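Local coordinates for malonyl CoA:acyl carrier protein malonyltransferase (Streptomyces coelicolor, PDB 1NM2) that probably transfers the malonyl group from malonyl-CoA to holo-acyl carrier protein, supplying malonyl-ACP for fatty acid biosynthesis, at residues Val31-Phe45 and Ser58-Leu70. Residues are numbered along the deposited sequence; the frame is centred on the assembly and turned at random.
Sequences VAAWSDAIGLDLAHF and SVAQPLLVAAGIL
Trp-34 drives its six-membered ring into a hollow on helix 58-70 floored by Ala-66, whose CB lies 3.7 Å from Trp-34 CE3. Ile-69 CG2 flanks this ring, 3.9 Å from Trp-34 CH2. Placing CG beside the backbone N (chi1 -67°) sends the indole across to that helix, while NE1 hydrogen-bonds to Asp-113 on helix 113-132. Cutting this side chain back to an alanine is likely to open a gap over Ala-66 and Ile-69 and leave Asp-113 without its indole donor. Within the alpha/beta hydrolase-like acyl transferase domain, 31-38 runs near-antiparallel to 58-70 (149°, axes 11.5 Å apart); after Gly-39, with its positive phi, the chain turns and helix 42-47 begins against the same helix. Pro-62, at the kink of 58-70, is a bump gripped by Ile-38 CD1 and by Leu-40, whose CD2 meets Pro-62 CG at 3.7 Å. Leu-42 settles among Pro-62, Leu-63 and Ala-66, CD1 4.0 Å from Ala-66 CB. Leu-63 in turn fits its methyls against the carbonyls of Leu-42 and Phe-45, CD2 3.7 Å from Phe-45 O. The Phe-45 ring is sandwiched: His-44 CD2 sits over one face, and on the opposite face Val-59 CG1 makes a CH-pi contact 3.8 Å from the centroid.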
loop_
_atom_site.group_PDB
_atom_site.type_symbol
_atom_site.label_atom_id
_atom_site.label_comp_id
_atom_site.label_asym_id
_atom_site.label_seq_id
_atom_site.Cartn_x
_atom_site.Cartn_y
_atom_site.Cartn_z
ATOM N N VAL A 31 3.551 -12.209 15.824
ATOM C CA VAL A 31 2.444 -11.256 15.764
ATOM C C VAL A 31 2.066 -10.747 17.160
ATOM O O VAL A 31 1.747 -9.570 17.328
ATOM C CB VAL A 31 1.209 -11.882 15.066
ATOM C CG1 VAL A 31 0.037 -10.918 15.097
ATOM C CG2 VAL A 31 1.561 -12.225 13.624
ATOM N N ALA A 32 2.116 -11.631 18.155
ATOM C CA ALA A 32 1.795 -11.256 19.528
ATOM C C ALA A 32 2.786 -10.210 20.040
ATOM O O ALA A 32 2.400 -9.245 20.702
ATOM C CB ALA A 32 1.818 -12.493 20.436
ATOM N N ALA A 33 4.067 -10.404 19.748
ATOM C CA ALA A 33 5.088 -9.450 20.183
ATOM C C ALA A 33 4.844 -8.103 19.506
ATOM O O ALA A 33 5.015 -7.053 20.128
ATOM C CB ALA A 33 6.478 -9.971 19.838
ATOM N N TRP A 34 4.454 -8.131 18.231
ATOM C CA TRP A 34 4.166 -6.892 17.511
ATOM C C TRP A 34 2.966 -6.215 18.162
ATOM O O TRP A 34 2.983 -5.009 18.416
ATOM C CB TRP A 34 3.853 -7.164 16.036
ATOM C CG TRP A 34 5.016 -7.674 15.231
ATOM C CD1 TRP A 34 6.347 -7.475 15.485
ATOM C CD2 TRP A 34 4.948 -8.389 13.995
ATOM N NE1 TRP A 34 7.107 -8.022 14.478
ATOM C CE2 TRP A 34 6.272 -8.587 13.550
ATOM C CE3 TRP A 34 3.891 -8.880 13.215
ATOM C CZ2 TRP A 34 6.571 -9.255 12.359
ATOM C CZ3 TRP A 34 4.189 -9.542 12.030
ATOM C CH2 TRP A 34 5.518 -9.724 11.615
ATOM N N SER A 35 1.926 -7.000 18.433
ATOM C CA SER A 35 0.723 -6.477 19.062
ATOM C C SER A 35 1.059 -5.749 20.364
ATOM O O SER A 35 0.564 -4.644 20.608
ATOM C CB SER A 35 -0.276 -7.612 19.335
ATOM O OG SER A 35 -0.723 -8.201 18.119
ATOM N N ASP A 36 1.899 -6.360 21.195
ATOM C CA ASP A 36 2.285 -5.731 22.459
ATOM C C ASP A 36 3.053 -4.439 22.219
ATOM O O ASP A 36 2.920 -3.481 22.979
ATOM C CB ASP A 36 3.156 -6.662 23.313
ATOM C CG ASP A 36 2.425 -7.911 23.762
ATOM O OD1 ASP A 36 1.190 -7.864 23.937
ATOM O OD2 ASP A 36 3.096 -8.945 23.959
ATOM N N ALA A 37 3.852 -4.408 21.159
ATOM C CA ALA A 37 4.644 -3.222 20.857
ATOM C C ALA A 37 3.827 -2.024 20.381
ATOM O O ALA A 37 4.172 -0.882 20.682
ATOM C CB ALA A 37 5.714 -3.557 19.825
ATOM N N ILE A 38 2.745 -2.272 19.648
ATOM C CA ILE A 38 1.933 -1.173 19.129
ATOM C C ILE A 38 0.579 -1.011 19.809
ATOM O O ILE A 38 -0.232 -0.176 19.394
ATOM C CB ILE A 38 1.695 -1.324 17.600
ATOM C CG1 ILE A 38 0.851 -2.573 17.320
ATOM C CG2 ILE A 38 3.032 -1.398 16.873
ATOM C CD1 ILE A 38 0.465 -2.740 15.857
ATOM N N GLY A 39 0.335 -1.812 20.842
ATOM C CA GLY A 39 -0.918 -1.735 21.569
ATOM C C GLY A 39 -2.153 -2.052 20.749
ATOM O O GLY A 39 -3.161 -1.349 20.845
ATOM N N LEU A 40 -2.083 -3.109 19.942
ATOM C CA LEU A 40 -3.212 -3.510 19.109
ATOM C C LEU A 40 -3.171 -5.025 18.892
ATOM O O LEU A 40 -2.138 -5.575 18.520
ATOM C CB LEU A 40 -3.147 -2.786 17.759
ATOM C CG LEU A 40 -4.391 -2.835 16.868
ATOM C CD1 LEU A 40 -5.539 -2.094 17.549
ATOM C CD2 LEU A 40 -4.079 -2.189 15.521
ATOM N N ASP A 41 -4.298 -5.693 19.122
ATOM C CA ASP A 41 -4.373 -7.143 18.968
ATOM C C ASP A 41 -4.467 -7.540 17.495
ATOM O O ASP A 41 -5.551 -7.815 16.977
ATOM C CB ASP A 41 -5.580 -7.676 19.748
ATOM C CG ASP A 41 -5.595 -9.193 19.849
ATOM O OD1 ASP A 41 -6.400 -9.714 20.645
ATOM O OD2 ASP A 41 -4.817 -9.864 19.134
ATOM N N LEU A 42 -3.318 -7.570 16.829
ATOM C CA LEU A 42 -3.257 -7.913 15.410
ATOM C C LEU A 42 -3.876 -9.265 15.081
ATOM O O LEU A 42 -4.552 -9.402 14.067
ATOM C CB LEU A 42 -1.805 -7.871 14.927
ATOM C CG LEU A 42 -1.139 -6.491 14.976
ATOM C CD1 LEU A 42 0.362 -6.633 14.745
ATOM C CD2 LEU A 42 -1.771 -5.568 13.928
ATOM N N ALA A 43 -3.647 -10.260 15.933
ATOM C CA ALA A 43 -4.198 -11.593 15.710
ATOM C C ALA A 43 -5.727 -11.550 15.648
ATOM O O ALA A 43 -6.341 -12.177 14.784
ATOM C CB ALA A 43 -3.736 -12.553 16.821
ATOM N N HIS A 44 -6.343 -10.806 16.556
ATOM C CA HIS A 44 -7.798 -10.703 16.562
ATOM C C HIS A 44 -8.340 -10.068 15.281
ATOM O O HIS A 44 -9.268 -10.588 14.657
ATOM C CB HIS A 44 -8.281 -9.871 17.751
ATOM C CG HIS A 44 -9.715 -9.448 17.638
ATOM N ND1 HIS A 44 -10.766 -10.325 17.800
ATOM C CD2 HIS A 44 -10.268 -8.252 17.320
ATOM C CE1 HIS A 44 -11.904 -9.688 17.588
ATOM N NE2 HIS A 44 -11.630 -8.430 17.296
ATOM N N PHE A 45 -7.772 -8.934 14.895
ATOM C CA PHE A 45 -8.250 -8.243 13.706
ATOM C C PHE A 45 -7.989 -9.004 12.414
ATOM O O PHE A 45 -8.684 -8.803 11.424
ATOM C CB PHE A 45 -7.649 -6.839 13.639
ATOM C CG PHE A 45 -8.159 -5.922 14.714
ATOM C CD1 PHE A 45 -7.367 -5.602 15.812
ATOM C CD2 PHE A 45 -9.451 -5.411 14.646
ATOM C CE1 PHE A 45 -7.853 -4.784 16.832
ATOM C CE2 PHE A 45 -9.951 -4.595 15.657
ATOM C CZ PHE A 45 -9.150 -4.279 16.755
ATOM N N SER A 58 -7.165 2.938 11.362
ATOM C CA SER A 58 -6.096 2.844 12.355
ATOM C C SER A 58 -5.720 1.378 12.591
ATOM O O SER A 58 -4.622 1.069 13.067
ATOM C CB SER A 58 -6.522 3.505 13.673
ATOM O OG SER A 58 -7.648 2.863 14.246
ATOM N N VAL A 59 -6.633 0.481 12.241
ATOM C CA VAL A 59 -6.416 -0.954 12.386
ATOM C C VAL A 59 -5.876 -1.549 11.082
ATOM O O VAL A 59 -4.896 -2.293 11.085
ATOM C CB VAL A 59 -7.738 -1.693 12.750
ATOM C CG1 VAL A 59 -7.547 -3.208 12.640
ATOM C CG2 VAL A 59 -8.167 -1.334 14.168
ATOM N N ALA A 60 -6.515 -1.202 9.968
ATOM C CA ALA A 60 -6.120 -1.729 8.668
ATOM C C ALA A 60 -4.653 -1.528 8.300
ATOM O O ALA A 60 -4.007 -2.450 7.802
ATOM C CB ALA A 60 -7.011 -1.139 7.573
ATOM N N GLN A 61 -4.121 -0.334 8.538
ATOM C CA GLN A 61 -2.731 -0.080 8.173
ATOM C C GLN A 61 -1.721 -1.003 8.864
ATOM O O GLN A 61 -0.952 -1.685 8.186
ATOM C CB GLN A 61 -2.404 1.410 8.372
ATOM C CG GLN A 61 -3.217 2.277 7.409
ATOM C CD GLN A 61 -2.722 3.698 7.282
ATOM O OE1 GLN A 61 -1.532 3.967 7.420
ATOM N NE2 GLN A 61 -3.634 4.615 6.979
ATOM N N PRO A 62 -1.706 -1.052 10.209
ATOM C CA PRO A 62 -0.733 -1.953 10.845
ATOM C C PRO A 62 -0.986 -3.434 10.533
ATOM O O PRO A 62 -0.049 -4.222 10.438
ATOM C CB PRO A 62 -0.876 -1.637 12.337
ATOM C CG PRO A 62 -2.282 -1.112 12.457
ATOM C CD PRO A 62 -2.402 -0.236 11.217
ATOM N N LEU A 63 -2.250 -3.811 10.385
ATOM C CA LEU A 63 -2.591 -5.194 10.069
ATOM C C LEU A 63 -2.005 -5.595 8.715
ATOM O O LEU A 63 -1.453 -6.683 8.566
ATOM C CB LEU A 63 -4.112 -5.374 10.047
ATOM C CG LEU A 63 -4.648 -6.757 9.656
ATOM C CD1 LEU A 63 -4.087 -7.833 10.586
ATOM C CD2 LEU A 63 -6.177 -6.736 9.745
ATOM N N LEU A 64 -2.134 -4.714 7.727
ATOM C CA LEU A 64 -1.610 -4.983 6.392
ATOM C C LEU A 64 -0.093 -5.130 6.404
ATOM O O LEU A 64 0.454 -6.010 5.738
ATOM C CB LEU A 64 -2.009 -3.858 5.423
ATOM C CG LEU A 64 -3.459 -3.900 4.932
ATOM C CD1 LEU A 64 -3.841 -2.585 4.278
ATOM C CD2 LEU A 64 -3.611 -5.060 3.957
ATOM N N VAL A 65 0.586 -4.274 7.162
ATOM C CA VAL A 65 2.045 -4.321 7.235
ATOM C C VAL A 65 2.525 -5.615 7.897
ATOM O O VAL A 65 3.464 -6.257 7.419
ATOM C CB VAL A 65 2.609 -3.095 7.999
ATOM C CG1 VAL A 65 4.121 -3.207 8.128
ATOM C CG2 VAL A 65 2.256 -1.795 7.246
ATOM N N ALA A 66 1.874 -6.003 8.989
ATOM C CA ALA A 66 2.242 -7.230 9.686
ATOM C C ALA A 66 2.036 -8.431 8.773
ATOM O O ALA A 66 2.831 -9.370 8.785
ATOM C CB ALA A 66 1.410 -7.390 10.953
ATOM N N ALA A 67 0.965 -8.405 7.987
ATOM C CA ALA A 67 0.675 -9.503 7.065
ATOM C C ALA A 67 1.764 -9.615 5.998
ATOM O O ALA A 67 2.208 -10.715 5.669
ATOM C CB ALA A 67 -0.688 -9.287 6.399
ATOM N N GLY A 68 2.180 -8.469 5.465
ATOM C CA GLY A 68 3.211 -8.441 4.440
ATOM C C GLY A 68 4.561 -8.905 4.952
ATOM O O GLY A 68 5.256 -9.690 4.293
ATOM N N ILE A 69 4.943 -8.422 6.129
ATOM C CA ILE A 69 6.215 -8.812 6.722
ATOM C C ILE A 69 6.192 -10.302 7.053
ATOM O O ILE A 69 7.165 -11.020 6.806
ATOM C CB ILE A 69 6.497 -8.031 8.022
ATOM C CG1 ILE A 69 6.639 -6.537 7.715
ATOM C CG2 ILE A 69 7.763 -8.560 8.674
ATOM C CD1 ILE A 69 6.743 -5.662 8.939
ATOM N N LEU A 70 5.071 -10.760 7.603
ATOM C CA LEU A 70 4.917 -12.156 7.983
ATOM C C LEU A 70 4.959 -13.113 6.791
ATOM O O LEU A 70 5.655 -14.130 6.835
ATOM C CB LEU A 70 3.602 -12.353 8.752
ATOM C CG LEU A 70 3.407 -13.684 9.485
ATOM C CD1 LEU A 70 4.447 -13.817 10.602
ATOM C CD2 LEU A 70 2.003 -13.747 10.068
#